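Local coordinates for teichoic acid biosynthesis protein F (Staphylococcus epidermidis, PDB 3L7I) that probably takes part in teichoic acid biosynthesis and contains a GT-B-type region built on two parallel beta sheets, at residues Arg384-Phe389 with Tyr412-Glu417; Thr427-Asn432 with Lys469-Arg474; Gly445-Arg450 with Glu491-Ala496; Lys571-Asp576 with Glu676-Asp681. One frame throughout, in Å; residues are numbered along the deposited sequence.

Contact 1: residues Arg384-Phe389 with Tyr412-Glu417; sequences RYIWSF and YQAYSE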
loop_
_atom_site.group_PDB
_atom_site.type_symbol
_atom_site.label_atom_id
_atom_site.label_comp_id
_atom_site.label_asym_id
_atom_site.label_seq_id
_atom_site.Cartn_x
_atom_site.Cartn_y
_atom_site.Cartn_z
ATOM N N ARG A 384 10.724 33.176 23.600
ATOM C CA ARG A 384 11.276 31.829 23.586
ATOM C C ARG A 384 12.458 31.765 22.602
ATOM O O ARG A 384 12.268 31.777 21.381
ATOM C CB ARG A 384 10.207 30.776 23.251
ATOM C CG ARG A 384 10.715 29.331 23.388
ATOM C CD ARG A 384 9.599 28.310 23.642
ATOM N NE ARG A 384 9.143 27.612 22.434
ATOM C CZ ARG A 384 9.488 26.363 22.107
ATOM N NH1 ARG A 384 10.307 25.657 22.890
ATOM N NH2 ARG A 384 9.019 25.818 20.990
ATOM N N TYR A 385 13.680 31.724 23.134
ATOM C CA TYR A 385 14.866 31.579 22.298
ATOM C C TYR A 385 15.320 30.121 22.163
ATOM O O TYR A 385 15.472 29.396 23.163
ATOM C CB TYR A 385 15.990 32.461 22.813
ATOM C CG TYR A 385 15.643 33.931 22.757
ATOM C CD1 TYR A 385 15.831 34.668 21.595
ATOM C CD2 TYR A 385 15.118 34.579 23.863
ATOM C CE1 TYR A 385 15.511 36.015 21.536
ATOM C CE2 TYR A 385 14.798 35.926 23.822
ATOM C CZ TYR A 385 14.992 36.643 22.655
ATOM O OH TYR A 385 14.667 37.987 22.615
ATOM N N ILE A 386 15.519 29.696 20.913
ATOM C CA ILE A 386 15.967 28.345 20.615
ATOM C C ILE A 386 17.226 28.379 19.754
ATOM O O ILE A 386 17.284 29.111 18.768
ATOM C CB ILE A 386 14.865 27.569 19.902
ATOM C CG1 ILE A 386 13.623 27.518 20.789
ATOM C CG2 ILE A 386 15.313 26.156 19.613
ATOM C CD1 ILE A 386 12.339 27.128 20.075
ATOM N N TRP A 387 18.246 27.607 20.131
ATOM C CA TRP A 387 19.436 27.409 19.280
ATOM C C TRP A 387 19.534 25.976 18.716
ATOM O O TRP A 387 19.293 24.988 19.414
ATOM C CB TRP A 387 20.717 27.772 20.033
ATOM C CG TRP A 387 21.096 29.228 19.901
ATOM C CD1 TRP A 387 20.596 30.290 20.620
ATOM C CD2 TRP A 387 22.052 29.778 18.999
ATOM N NE1 TRP A 387 21.181 31.464 20.208
ATOM C CE2 TRP A 387 22.074 31.177 19.212
ATOM C CE3 TRP A 387 22.898 29.227 18.041
ATOM C CZ2 TRP A 387 22.897 32.023 18.488
ATOM C CZ3 TRP A 387 23.720 30.068 17.330
ATOM C CH2 TRP A 387 23.715 31.452 17.555
ATOM N N SER A 388 19.892 25.858 17.443
ATOM C CA SER A 388 20.011 24.551 16.812
ATOM C C SER A 388 21.478 24.230 16.591
ATOM O O SER A 388 22.199 25.073 16.092
ATOM C CB SER A 388 19.254 24.578 15.494
ATOM O OG SER A 388 19.906 23.809 14.504
ATOM N N PHE A 389 21.920 23.032 16.977
ATOM C CA PHE A 389 23.330 22.591 16.845
ATOM C C PHE A 389 23.403 21.168 16.295
ATOM O O PHE A 389 22.409 20.454 16.319
ATOM C CB PHE A 389 24.053 22.609 18.209
ATOM C CG PHE A 389 24.044 23.948 18.880
ATOM C CD1 PHE A 389 24.960 24.918 18.529
ATOM C CD2 PHE A 389 23.101 24.245 19.842
ATOM C CE1 PHE A 389 24.950 26.149 19.123
ATOM C CE2 PHE A 389 23.084 25.482 20.436
ATOM C CZ PHE A 389 24.023 26.439 20.072
ATOM N N TYR A 412 12.548 19.930 14.488
ATOM C CA TYR A 412 11.445 20.185 13.571
ATOM C C TYR A 412 10.360 21.069 14.189
ATOM O O TYR A 412 9.856 21.986 13.531
ATOM C CB TYR A 412 10.908 18.874 12.983
ATOM C CG TYR A 412 11.941 18.271 12.058
ATOM C CD1 TYR A 412 12.223 18.875 10.829
ATOM C CD2 TYR A 412 12.686 17.157 12.429
ATOM C CE1 TYR A 412 13.179 18.372 9.996
ATOM C CE2 TYR A 412 13.653 16.644 11.590
ATOM C CZ TYR A 412 13.899 17.259 10.375
ATOM O OH TYR A 412 14.874 16.778 9.517
ATOM N N GLN A 413 10.027 20.810 15.451
ATOM C CA GLN A 413 9.094 21.653 16.181
ATOM C C GLN A 413 9.539 23.101 16.121
ATOM O O GLN A 413 8.810 23.970 15.638
ATOM C CB GLN A 413 9.056 21.232 17.641
ATOM C CG GLN A 413 7.756 20.661 18.147
ATOM C CD GLN A 413 7.909 20.156 19.579
ATOM O OE1 GLN A 413 7.340 20.733 20.525
ATOM N NE2 GLN A 413 8.718 19.093 19.755
ATOM N N ALA A 414 10.744 23.345 16.632
ATOM C CA ALA A 414 11.275 24.689 16.757
ATOM C C ALA A 414 11.094 25.412 15.442
ATOM O O ALA A 414 10.567 26.522 15.403
ATOM C CB ALA A 414 12.749 24.661 17.176
ATOM N N TYR A 415 11.499 24.771 14.355
ATOM C CA TYR A 415 11.379 25.399 13.042
ATOM C C TYR A 415 9.931 25.581 12.537
ATOM O O TYR A 415 9.620 26.554 11.844
ATOM C CB TYR A 415 12.251 24.675 12.017
ATOM C CG TYR A 415 13.657 25.152 12.112
ATOM C CD1 TYR A 415 14.031 26.349 11.526
ATOM C CD2 TYR A 415 14.597 24.441 12.832
ATOM C CE1 TYR A 415 15.289 26.804 11.631
ATOM C CE2 TYR A 415 15.855 24.886 12.948
ATOM C CZ TYR A 415 16.202 26.071 12.347
ATOM O OH TYR A 415 17.486 26.534 12.458
ATOM N N SER A 416 9.055 24.643 12.882
ATOM C CA SER A 416 7.648 24.814 12.614
ATOM C C SER A 416 7.057 25.932 13.476
ATOM O O SER A 416 6.231 26.724 13.009
ATOM C CB SER A 416 6.914 23.518 12.905
ATOM O OG SER A 416 5.521 23.670 12.652
ATOM N N GLU A 417 7.477 25.996 14.736
ATOM C CA GLU A 417 6.841 26.903 15.683
ATOM C C GLU A 417 7.327 28.333 15.580
ATOM O O GLU A 417 6.642 29.244 16.018
ATOM C CB GLU A 417 7.012 26.412 17.122
ATOM C CG GLU A 417 6.112 25.237 17.494
ATOM C CD GLU A 417 6.237 24.840 18.962
ATOM O OE1 GLU A 417 6.493 25.735 19.803
ATOM O OE2 GLU A 417 6.080 23.633 19.267
#
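R384 and E417 form a salt bridge at the partly exposed border of this strand-helix contact, with NH2 of R384 2.8 Å from OE1 of E417. The hydrogen bond within it is weak, bent to 125° at the hydrogen; the guanidinium and carboxylate planes are 39° apart. R384 sends CG away from its backbone N, and a bend at chi3 (97°) lays the guanidinium over the tip of I386, whose CD1 lies 3.5 Å from its plane, over the centre. E417 reaches out with a chain extended beyond CG. Each charge has a second partner: NH1 of R384 pairs with E402, and OE1 of E417 with K351, so one carboxylate oxygen is shared by two cations, which would be expected to stabilise its charge.

Deeper in, I386 straddles A414 with two methyls: both CG2 and CD1 come within 3.8 Å of A414 CB. At the far end CB of S388 sits at the edge of the Y415 ring, 4.0 Å from OH, while S388 OG is bonded to E358. Alternate residues of one strand, R384, I386 and S388, thus present a polar, an apolar and a mixed contact in turn to helix 409-417. Packing of a crossover helix on a central parallel sheet, here with axes 9.7 Å apart, characterises the Rossmann-like domains of GT-B proteins.

Contact 2: residues Thr427-Asn432 with Lys469-Arg474; sequences TPLYLN and KRNFNR
Of the flat groups near L429, only the N471 amide comes close, through OD1, 4.3 Å from L429 CD1; the R474 guanidinium leads away, and neither group is stacked on the leucine. Within the turn itself the Y430 ring has CB of P428 over one face, 3.4 Å above the plane and offset toward the rim, and it also makes a cation-pi interaction with R338. On the helix, F472 has a similar cation-pi partner in R426.

On the L429 side the touching is done by methyl carbons, against CB and CD of R474 and the backbone O of N471. CD1 of L429 rests 3.9 Å from CB of R474 and equally far from the backbone O of N471, and CD2 lies 4.1 Å from the same CB. Further along the arginine, CD passes 4.0 Å from CD1 of L429. The two side chains meet at about a right angle. L429 holds CG beside its backbone N (chi1 -70°) and then runs straight out from the turn, an extended finger against the helix.

L429 is the second residue of a type I turn, P428 to L431, closed by a weak backbone bond. Around this surface contact, E475 and R478, near the end of helix 465-476, bond the backbone of T427 and P428, while L431 turns to helix 409-417 and to W421 of strand 418-423.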
loop_
_atom_site.group_PDB
_atom_site.type_symbol
_atom_site.label_atom_id
_atom_site.label_comp_id
_atom_site.label_asym_id
_atom_site.label_seq_id
_atom_site.Cartn_x
_atom_site.Cartn_y
_atom_site.Cartn_z
ATOM N N THR A 427 19.983 27.356 5.027
ATOM C CA THR A 427 19.328 26.336 5.840
ATOM C C THR A 427 18.600 25.368 4.917
ATOM O O THR A 427 18.142 25.765 3.854
ATOM C CB THR A 427 18.410 26.905 6.996
ATOM O OG1 THR A 427 17.160 27.329 6.469
ATOM C CG2 THR A 427 19.064 28.065 7.761
ATOM N N PRO A 428 18.525 24.087 5.315
ATOM C CA PRO A 428 18.052 22.980 4.461
ATOM C C PRO A 428 16.704 23.236 3.778
ATOM O O PRO A 428 15.827 23.891 4.340
ATOM C CB PRO A 428 17.936 21.795 5.427
ATOM C CG PRO A 428 18.810 22.132 6.576
ATOM C CD PRO A 428 18.855 23.641 6.682
ATOM N N LEU A 429 16.541 22.707 2.570
ATOM C CA LEU A 429 15.283 22.861 1.848
ATOM C C LEU A 429 14.121 21.990 2.386
ATOM O O LEU A 429 12.955 22.320 2.174
ATOM C CB LEU A 429 15.500 22.627 0.365
ATOM C CG LEU A 429 16.302 23.739 -0.283
ATOM C CD1 LEU A 429 16.534 23.421 -1.742
ATOM C CD2 LEU A 429 15.587 25.074 -0.132
ATOM N N TYR A 430 14.413 20.893 3.081
ATOM C CA TYR A 430 13.321 20.124 3.661
ATOM C C TYR A 430 12.638 20.881 4.812
ATOM O O TYR A 430 11.561 20.498 5.238
ATOM C CB TYR A 430 13.749 18.706 4.087
ATOM C CG TYR A 430 15.004 18.666 4.929
ATOM C CD1 TYR A 430 14.955 18.940 6.294
ATOM C CD2 TYR A 430 16.241 18.360 4.356
ATOM C CE1 TYR A 430 16.102 18.900 7.064
ATOM C CE2 TYR A 430 17.391 18.321 5.112
ATOM C CZ TYR A 430 17.324 18.600 6.468
ATOM O OH TYR A 430 18.478 18.581 7.235
ATOM N N LEU A 431 13.248 21.947 5.319
ATOM C CA LEU A 431 12.542 22.815 6.266
ATOM C C LEU A 431 11.554 23.708 5.515
ATOM O O LEU A 431 11.828 24.134 4.390
ATOM C CB LEU A 431 13.520 23.634 7.104
ATOM C CG LEU A 431 14.133 22.793 8.220
ATOM C CD1 LEU A 431 15.086 23.570 9.115
ATOM C CD2 LEU A 431 13.006 22.206 9.037
ATOM N N ASN A 432 10.403 23.976 6.118
ATOM C CA ASN A 432 9.327 24.689 5.422
ATOM C C ASN A 432 9.165 26.134 5.840
ATOM O O ASN A 432 8.587 26.411 6.893
ATOM C CB ASN A 432 7.989 23.991 5.661
ATOM C CG ASN A 432 7.893 22.664 4.956
ATOM O OD1 ASN A 432 8.312 22.524 3.788
ATOM N ND2 ASN A 432 7.343 21.668 5.655
ATOM N N LYS A 469 22.836 25.589 -8.877
ATOM C CA LYS A 469 22.245 26.915 -8.930
ATOM C C LYS A 469 20.724 26.886 -8.724
ATOM O O LYS A 469 20.175 27.746 -8.031
ATOM C CB LYS A 469 22.628 27.636 -10.238
ATOM C CG LYS A 469 24.117 27.962 -10.354
ATOM C CD LYS A 469 24.383 28.963 -11.463
ATOM C CE LYS A 469 25.809 28.875 -11.996
ATOM N NZ LYS A 469 25.949 29.502 -13.340
ATOM N N ARG A 470 20.041 25.916 -9.317
ATOM C CA ARG A 470 18.612 25.805 -9.079
ATOM C C ARG A 470 18.344 25.712 -7.581
ATOM O O ARG A 470 17.490 26.414 -7.052
ATOM C CB ARG A 470 17.992 24.600 -9.803
ATOM C CG ARG A 470 16.688 24.092 -9.159
ATOM C CD ARG A 470 15.798 23.297 -10.101
ATOM N NE ARG A 470 16.162 21.878 -10.247
ATOM C CZ ARG A 470 16.257 21.011 -9.231
ATOM N NH1 ARG A 470 16.054 21.416 -7.981
ATOM N NH2 ARG A 470 16.575 19.738 -9.460
ATOM N N ASN A 471 19.077 24.846 -6.894
ATOM C CA ASN A 471 18.849 24.642 -5.474
ATOM C C ASN A 471 19.221 25.853 -4.655
ATOM O O ASN A 471 18.568 26.148 -3.655
ATOM C CB ASN A 471 19.615 23.431 -4.963
ATOM C CG ASN A 471 18.964 22.133 -5.361
ATOM O OD1 ASN A 471 17.752 22.078 -5.602
ATOM N ND2 ASN A 471 19.767 21.074 -5.452
ATOM N N PHE A 472 20.279 26.542 -5.069
ATOM C CA PHE A 472 20.729 27.704 -4.344
ATOM C C PHE A 472 19.658 28.763 -4.540
ATOM O O PHE A 472 19.357 29.555 -3.645
ATOM C CB PHE A 472 22.066 28.183 -4.895
ATOM C CG PHE A 472 22.932 28.859 -3.880
ATOM C CD1 PHE A 472 22.460 29.934 -3.150
ATOM C CD2 PHE A 472 24.223 28.430 -3.664
ATOM C CE1 PHE A 472 23.253 30.552 -2.217
ATOM C CE2 PHE A 472 25.025 29.052 -2.731
ATOM C CZ PHE A 472 24.541 30.112 -2.016
ATOM N N ASN A 473 19.065 28.768 -5.717
ATOM C CA ASN A 473 18.077 29.766 -6.038
ATOM C C ASN A 473 16.854 29.544 -5.181
ATOM O O ASN A 473 16.223 30.502 -4.746
ATOM C CB ASN A 473 17.728 29.709 -7.535
ATOM C CG ASN A 473 16.765 30.805 -7.949
ATOM O OD1 ASN A 473 16.408 31.670 -7.140
ATOM N ND2 ASN A 473 16.332 30.772 -9.205
ATOM N N ARG A 474 16.531 28.274 -4.939
ATOM C CA ARG A 474 15.411 27.895 -4.090
ATOM C C ARG A 474 15.576 28.450 -2.669
ATOM O O ARG A 474 14.612 28.947 -2.071
ATOM C CB ARG A 474 15.281 26.371 -4.025
ATOM C CG ARG A 474 14.391 25.745 -5.076
ATOM C CD ARG A 474 14.430 24.196 -5.041
ATOM N NE ARG A 474 14.254 23.625 -6.386
ATOM C CZ ARG A 474 13.558 22.518 -6.670
ATOM N NH1 ARG A 474 12.948 21.844 -5.693
ATOM N NH2 ARG A 474 13.450 22.085 -7.930
#

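Contact 3: residues Gly445-Arg450 with Glu491-Ala496; sequences GTPLKR and EIFRSA
Within 445-450, P447 alone packs on I492 and F493, and its CG does all the touching. It stands 3.7 Å from CE1 of F493, approaching the ring obliquely, and 4.2 Å from CG2 of I492. F493 can reach it because CG lies beside the backbone N (chi1 -70°), which sends the ring out from the helix toward the loop; F497 meets the same ring. All three residues are buried.

A different regime holds on the exposed side of helix 487-496. There R494 NH2 bridges to E491 OE2 at 3.1 Å, with a nearly straight bond of 162° and the oxygen close to the guanidinium plane, and E501 takes a share of the same NH2. This pair plays no part in the apolar packing.

Polar groups of the loop are served by other neighbours: P447 O bonds Y488, and T446 OG1 bonds N486. L448, turned away from the helix, packs on F628 of helix 626-630. Carbon-only contact has little directional preference, so the loop's orientation probably owes more to the surrounding hydrogen bonds.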
loop_
_atom_site.group_PDB
_atom_site.type_symbol
_atom_site.label_atom_id
_atom_site.label_comp_id
_atom_site.label_asym_id
_atom_site.label_seq_id
_atom_site.Cartn_x
_atom_site.Cartn_y
_atom_site.Cartn_z
ATOM N N GLY A 445 29.841 37.343 5.268
ATOM C CA GLY A 445 31.010 38.062 4.801
ATOM C C GLY A 445 31.018 38.636 3.404
ATOM O O GLY A 445 30.409 38.086 2.494
ATOM N N THR A 446 31.726 39.750 3.255
ATOM C CA THR A 446 31.893 40.399 1.971
ATOM C C THR A 446 32.589 39.441 1.026
ATOM O O THR A 446 33.660 38.930 1.352
ATOM C CB THR A 446 32.762 41.676 2.077
ATOM O OG1 THR A 446 32.068 42.692 2.819
ATOM C CG2 THR A 446 33.072 42.201 0.693
ATOM N N PRO A 447 31.989 39.188 -0.153
ATOM C CA PRO A 447 32.571 38.166 -1.027
ATOM C C PRO A 447 33.817 38.691 -1.711
ATOM O O PRO A 447 33.874 39.858 -2.086
ATOM C CB PRO A 447 31.473 37.911 -2.061
ATOM C CG PRO A 447 30.259 38.553 -1.518
ATOM C CD PRO A 447 30.732 39.714 -0.702
ATOM N N LEU A 448 34.817 37.826 -1.831
ATOM C CA LEU A 448 35.972 38.085 -2.671
ATOM C C LEU A 448 35.904 37.090 -3.822
ATOM O O LEU A 448 36.168 37.439 -4.971
ATOM C CB LEU A 448 37.258 37.895 -1.884
ATOM C CG LEU A 448 38.522 37.739 -2.717
ATOM C CD1 LEU A 448 39.073 39.103 -3.038
ATOM C CD2 LEU A 448 39.551 36.892 -1.988
ATOM N N LYS A 449 35.524 35.859 -3.515
ATOM C CA LYS A 449 35.379 34.836 -4.539
ATOM C C LYS A 449 33.943 34.795 -5.099
ATOM O O LYS A 449 32.969 34.982 -4.367
ATOM C CB LYS A 449 35.776 33.454 -3.973
ATOM C CG LYS A 449 37.262 33.300 -3.582
ATOM C CD LYS A 449 37.473 32.231 -2.484
ATOM C CE LYS A 449 38.964 31.936 -2.185
ATOM N NZ LYS A 449 39.542 30.814 -3.044
ATOM N N ARG A 450 33.814 34.539 -6.396
ATOM C CA ARG A 450 32.501 34.418 -7.023
ATOM C C ARG A 450 31.712 33.240 -6.460
ATOM O O ARG A 450 32.258 32.151 -6.286
ATOM C CB ARG A 450 32.639 34.257 -8.541
ATOM C CG ARG A 450 33.379 35.380 -9.230
ATOM C CD ARG A 450 33.429 35.162 -10.741
ATOM N NE ARG A 450 32.198 35.599 -11.408
ATOM C CZ ARG A 450 31.989 36.833 -11.869
ATOM N NH1 ARG A 450 32.935 37.773 -11.742
ATOM N NH2 ARG A 450 30.832 37.126 -12.458
ATOM N N GLU A 491 25.509 45.008 -4.483
ATOM C CA GLU A 491 25.432 44.930 -5.938
ATOM C C GLU A 491 25.686 43.496 -6.395
ATOM O O GLU A 491 25.030 43.000 -7.314
ATOM C CB GLU A 491 26.421 45.901 -6.580
ATOM C CG GLU A 491 25.799 46.777 -7.659
ATOM C CD GLU A 491 24.963 47.939 -7.095
ATOM O OE1 GLU A 491 25.530 49.042 -6.889
ATOM O OE2 GLU A 491 23.738 47.759 -6.877
ATOM N N ILE A 492 26.639 42.845 -5.730
ATOM C CA ILE A 492 26.967 41.446 -5.944
ATOM C C ILE A 492 25.812 40.555 -5.517
ATOM O O ILE A 492 25.525 39.563 -6.173
ATOM C CB ILE A 492 28.211 41.039 -5.140
ATOM C CG1 ILE A 492 29.463 41.680 -5.722
ATOM C CG2 ILE A 492 28.391 39.530 -5.115
ATOM C CD1 ILE A 492 30.663 41.565 -4.815
ATOM N N PHE A 493 25.144 40.887 -4.417
ATOM C CA PHE A 493 24.087 40.008 -3.928
ATOM C C PHE A 493 22.891 40.038 -4.848
ATOM O O PHE A 493 22.271 39.008 -5.086
ATOM C CB PHE A 493 23.655 40.347 -2.501
ATOM C CG PHE A 493 24.678 40.008 -1.473
ATOM C CD1 PHE A 493 25.681 39.114 -1.759
ATOM C CD2 PHE A 493 24.633 40.579 -0.215
ATOM C CE1 PHE A 493 26.627 38.816 -0.824
ATOM C CE2 PHE A 493 25.581 40.284 0.725
ATOM C CZ PHE A 493 26.583 39.406 0.418
ATOM N N ARG A 494 22.571 41.223 -5.349
ATOM C CA ARG A 494 21.455 41.404 -6.255
ATOM C C ARG A 494 21.580 40.490 -7.484
ATOM O O ARG A 494 20.585 40.092 -8.077
ATOM C CB ARG A 494 21.347 42.880 -6.641
ATOM C CG ARG A 494 20.575 43.131 -7.911
ATOM C CD ARG A 494 19.679 44.339 -7.774
ATOM N NE ARG A 494 20.420 45.530 -7.369
ATOM C CZ ARG A 494 19.864 46.731 -7.237
ATOM N NH1 ARG A 494 18.564 46.886 -7.470
ATOM N NH2 ARG A 494 20.600 47.772 -6.868
ATOM N N SER A 495 22.806 40.136 -7.841
ATOM C CA SER A 495 23.075 39.231 -8.953
ATOM C C SER A 495 23.325 37.773 -8.524
ATOM O O SER A 495 22.737 36.841 -9.074
ATOM C CB SER A 495 24.298 39.748 -9.737
ATOM O OG SER A 495 24.941 38.719 -10.489
ATOM N N ALA A 496 24.213 37.593 -7.547
ATOM C CA ALA A 496 24.722 36.277 -7.157
ATOM C C ALA A 496 23.705 35.436 -6.397
ATOM O O ALA A 496 23.797 34.201 -6.372
ATOM C CB ALA A 496 25.999 36.423 -6.333
#

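Contact 4: residues Lys571-Asp576 with Glu676-Asp681; sequences KELGDD and ELKNLD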
loop_
_atom_site.group_PDB
_atom_site.type_symbol
_atom_site.label_atom_id
_atom_site.label_comp_id
_atom_site.label_asym_id
_atom_site.label_seq_id
_atom_site.Cartn_x
_atom_site.Cartn_y
_atom_site.Cartn_z
ATOM N N LYS A 571 63.149 33.726 14.654
ATOM C CA LYS A 571 64.443 34.420 14.687
ATOM C C LYS A 571 64.315 35.946 14.551
ATOM O O LYS A 571 65.027 36.702 15.216
ATOM C CB LYS A 571 65.355 33.898 13.569
ATOM C CG LYS A 571 66.223 32.694 13.937
ATOM C CD LYS A 571 67.059 32.203 12.724
ATOM C CE LYS A 571 68.385 31.533 13.131
ATOM N NZ LYS A 571 68.238 30.350 14.040
ATOM N N GLU A 572 63.399 36.380 13.689
ATOM C CA GLU A 572 63.313 37.775 13.257
ATOM C C GLU A 572 62.362 38.619 14.080
ATOM O O GLU A 572 62.467 39.839 14.092
ATOM C CB GLU A 572 62.873 37.855 11.785
ATOM C CG GLU A 572 63.940 37.465 10.780
ATOM C CD GLU A 572 65.152 38.395 10.807
ATOM O OE1 GLU A 572 64.955 39.621 10.932
ATOM O OE2 GLU A 572 66.300 37.904 10.696
ATOM N N LEU A 573 61.420 37.973 14.747
ATOM C CA LEU A 573 60.327 38.697 15.375
ATOM C C LEU A 573 60.000 38.163 16.763
ATOM O O LEU A 573 59.224 38.774 17.493
ATOM C CB LEU A 573 59.072 38.615 14.490
ATOM C CG LEU A 573 59.205 39.207 13.089
ATOM C CD1 LEU A 573 58.022 38.871 12.215
ATOM C CD2 LEU A 573 59.383 40.700 13.188
ATOM N N GLY A 574 60.597 37.034 17.122
ATOM C CA GLY A 574 60.266 36.342 18.354
ATOM C C GLY A 574 60.444 37.090 19.666
ATOM O O GLY A 574 60.080 36.572 20.726
ATOM N N ASP A 575 60.999 38.295 19.613
ATOM C CA ASP A 575 61.229 39.063 20.829
ATOM C C ASP A 575 60.303 40.262 20.882
ATOM O O ASP A 575 60.117 40.864 21.934
ATOM C CB ASP A 575 62.693 39.523 20.949
ATOM C CG ASP A 575 63.655 38.386 21.324
ATOM O OD1 ASP A 575 63.240 37.422 22.019
ATOM O OD2 ASP A 575 64.845 38.472 20.931
ATOM N N ASP A 576 59.721 40.615 19.747
ATOM C CA ASP A 576 58.806 41.748 19.696
ATOM C C ASP A 576 57.361 41.279 19.530
ATOM O O ASP A 576 56.427 41.963 19.946
ATOM C CB ASP A 576 59.177 42.697 18.547
ATOM C CG ASP A 576 60.525 43.393 18.760
ATOM O OD1 ASP A 576 60.751 43.933 19.869
ATOM O OD2 ASP A 576 61.346 43.420 17.804
ATOM N N GLU A 676 59.638 43.426 6.858
ATOM C CA GLU A 676 58.638 44.492 6.924
ATOM C C GLU A 676 57.956 44.616 8.303
ATOM O O GLU A 676 57.846 45.721 8.846
ATOM C CB GLU A 676 57.594 44.279 5.825
ATOM C CG GLU A 676 56.693 45.469 5.561
ATOM C CD GLU A 676 57.198 46.355 4.444
ATOM O OE1 GLU A 676 58.356 46.838 4.530
ATOM O OE2 GLU A 676 56.429 46.573 3.481
ATOM N N LEU A 677 57.494 43.486 8.849
ATOM C CA LEU A 677 56.930 43.406 10.213
ATOM C C LEU A 677 57.821 44.006 11.335
ATOM O O LEU A 677 57.328 44.405 12.399
ATOM C CB LEU A 677 56.613 41.944 10.558
ATOM C CG LEU A 677 55.281 41.296 10.144
ATOM C CD1 LEU A 677 54.477 42.141 9.174
ATOM C CD2 LEU A 677 55.477 39.881 9.572
ATOM N N LYS A 678 59.132 44.042 11.106
ATOM C CA LYS A 678 60.060 44.523 12.121
ATOM C C LYS A 678 59.532 45.830 12.699
ATOM O O LYS A 678 59.539 46.037 13.912
ATOM C CB LYS A 678 61.442 44.745 11.512
ATOM C CG LYS A 678 62.588 44.389 12.422
ATOM C CD LYS A 678 62.448 42.960 12.906
ATOM C CE LYS A 678 63.796 42.277 12.941
ATOM N NZ LYS A 678 64.307 42.166 11.556
ATOM N N ASN A 679 59.052 46.693 11.810
ATOM C CA ASN A 679 58.599 48.028 12.169
ATOM C C ASN A 679 57.180 48.296 11.667
ATOM O O ASN A 679 56.983 48.850 10.577
ATOM C CB ASN A 679 59.569 49.061 11.599
ATOM C CG ASN A 679 59.190 50.477 11.963
ATOM O OD1 ASN A 679 58.186 50.703 12.641
ATOM N ND2 ASN A 679 59.992 51.445 11.513
ATOM N N LEU A 680 56.191 47.898 12.466
ATOM C CA LEU A 680 54.795 48.070 12.078
ATOM C C LEU A 680 54.451 49.523 11.738
ATOM O O LEU A 680 53.815 49.789 10.716
ATOM C CB LEU A 680 53.839 47.530 13.147
ATOM C CG LEU A 680 53.309 46.111 12.922
ATOM C CD1 LEU A 680 52.024 45.896 13.696
ATOM C CD2 LEU A 680 53.082 45.845 11.445
ATOM N N ASP A 681 54.875 50.458 12.584
ATOM C CA ASP A 681 54.502 51.857 12.404
ATOM C C ASP A 681 54.838 52.364 11.011
ATOM O O ASP A 681 54.087 53.152 10.436
ATOM C CB ASP A 681 55.174 52.746 13.448
ATOM C CG ASP A 681 54.597 52.553 14.847
ATOM O OD1 ASP A 681 53.462 52.024 14.975
ATOM O OD2 ASP A 681 55.290 52.948 15.819
#
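K678 reaches across to E572, and its side chain can be followed atom by atom. CB and CG have no partner across the contact within 4.2 Å; bends at chi2 (55°), chi3 and chi4 then fold the chain toward E572, in the 571-573 turn of helix 566-573. CD lies over apolar ground, 3.8 Å from CD2 of L573, and it also passes the backbone O of E572. CE runs on beside that carbonyl and comes within 3.5 Å of E572 OE1. NZ finishes the course in a salt bridge, 2.7 Å from OE1 of E572, which it meets nearly in line with the C-O bond. E572 curls to receive it, with a bend at chi2 (-63°), and the same OE1 is paired with K675, so one oxygen is shared by two ammonium groups.

Below the charged pair, L573 and L677 meet at about a right angle. CD1 of L573 is 3.8 Å from CB of L677 and equally close to its CD2. L677 continues inward onto F638 and I541, which belong to strands 637-640 and 539-543, so L677 links L573 to the six-stranded parallel sheet.

Past L573 the chain turns, with D576 N bonded to L573 O at 3.0 Å, before entering strand 577-581. The chemistry is layered: buried leucines supply the packing, CD of the lysine touches one of them, L573, and the surface ion pair adds electrostatic attraction, with direction from its hydrogen bond, which solvent would probably weaken.

How the contacts relate
Contacts 1 and 2 are neighbours in the domain of the seven-stranded sheet, with centres about 18 Å apart. They touch directly: OH of Y412 lies 3.5 Å from CE1 of Y430, and CG of Y415 lies 3.7 Å from CD1 of L431, so the crossover helix of one packs on the turn of the other. Contact 3 interleaves with contact 2 along the chain; their nearest atoms are about 6 Å apart without touching. Its loop faces the second half of the molecule. Contact 4 belongs to the six-stranded sheet, its centre about 36 Å from that of contact 3 and about 49 Å from that of contact 1, on the opposite side of the chain's centre from contacts 1 and 2.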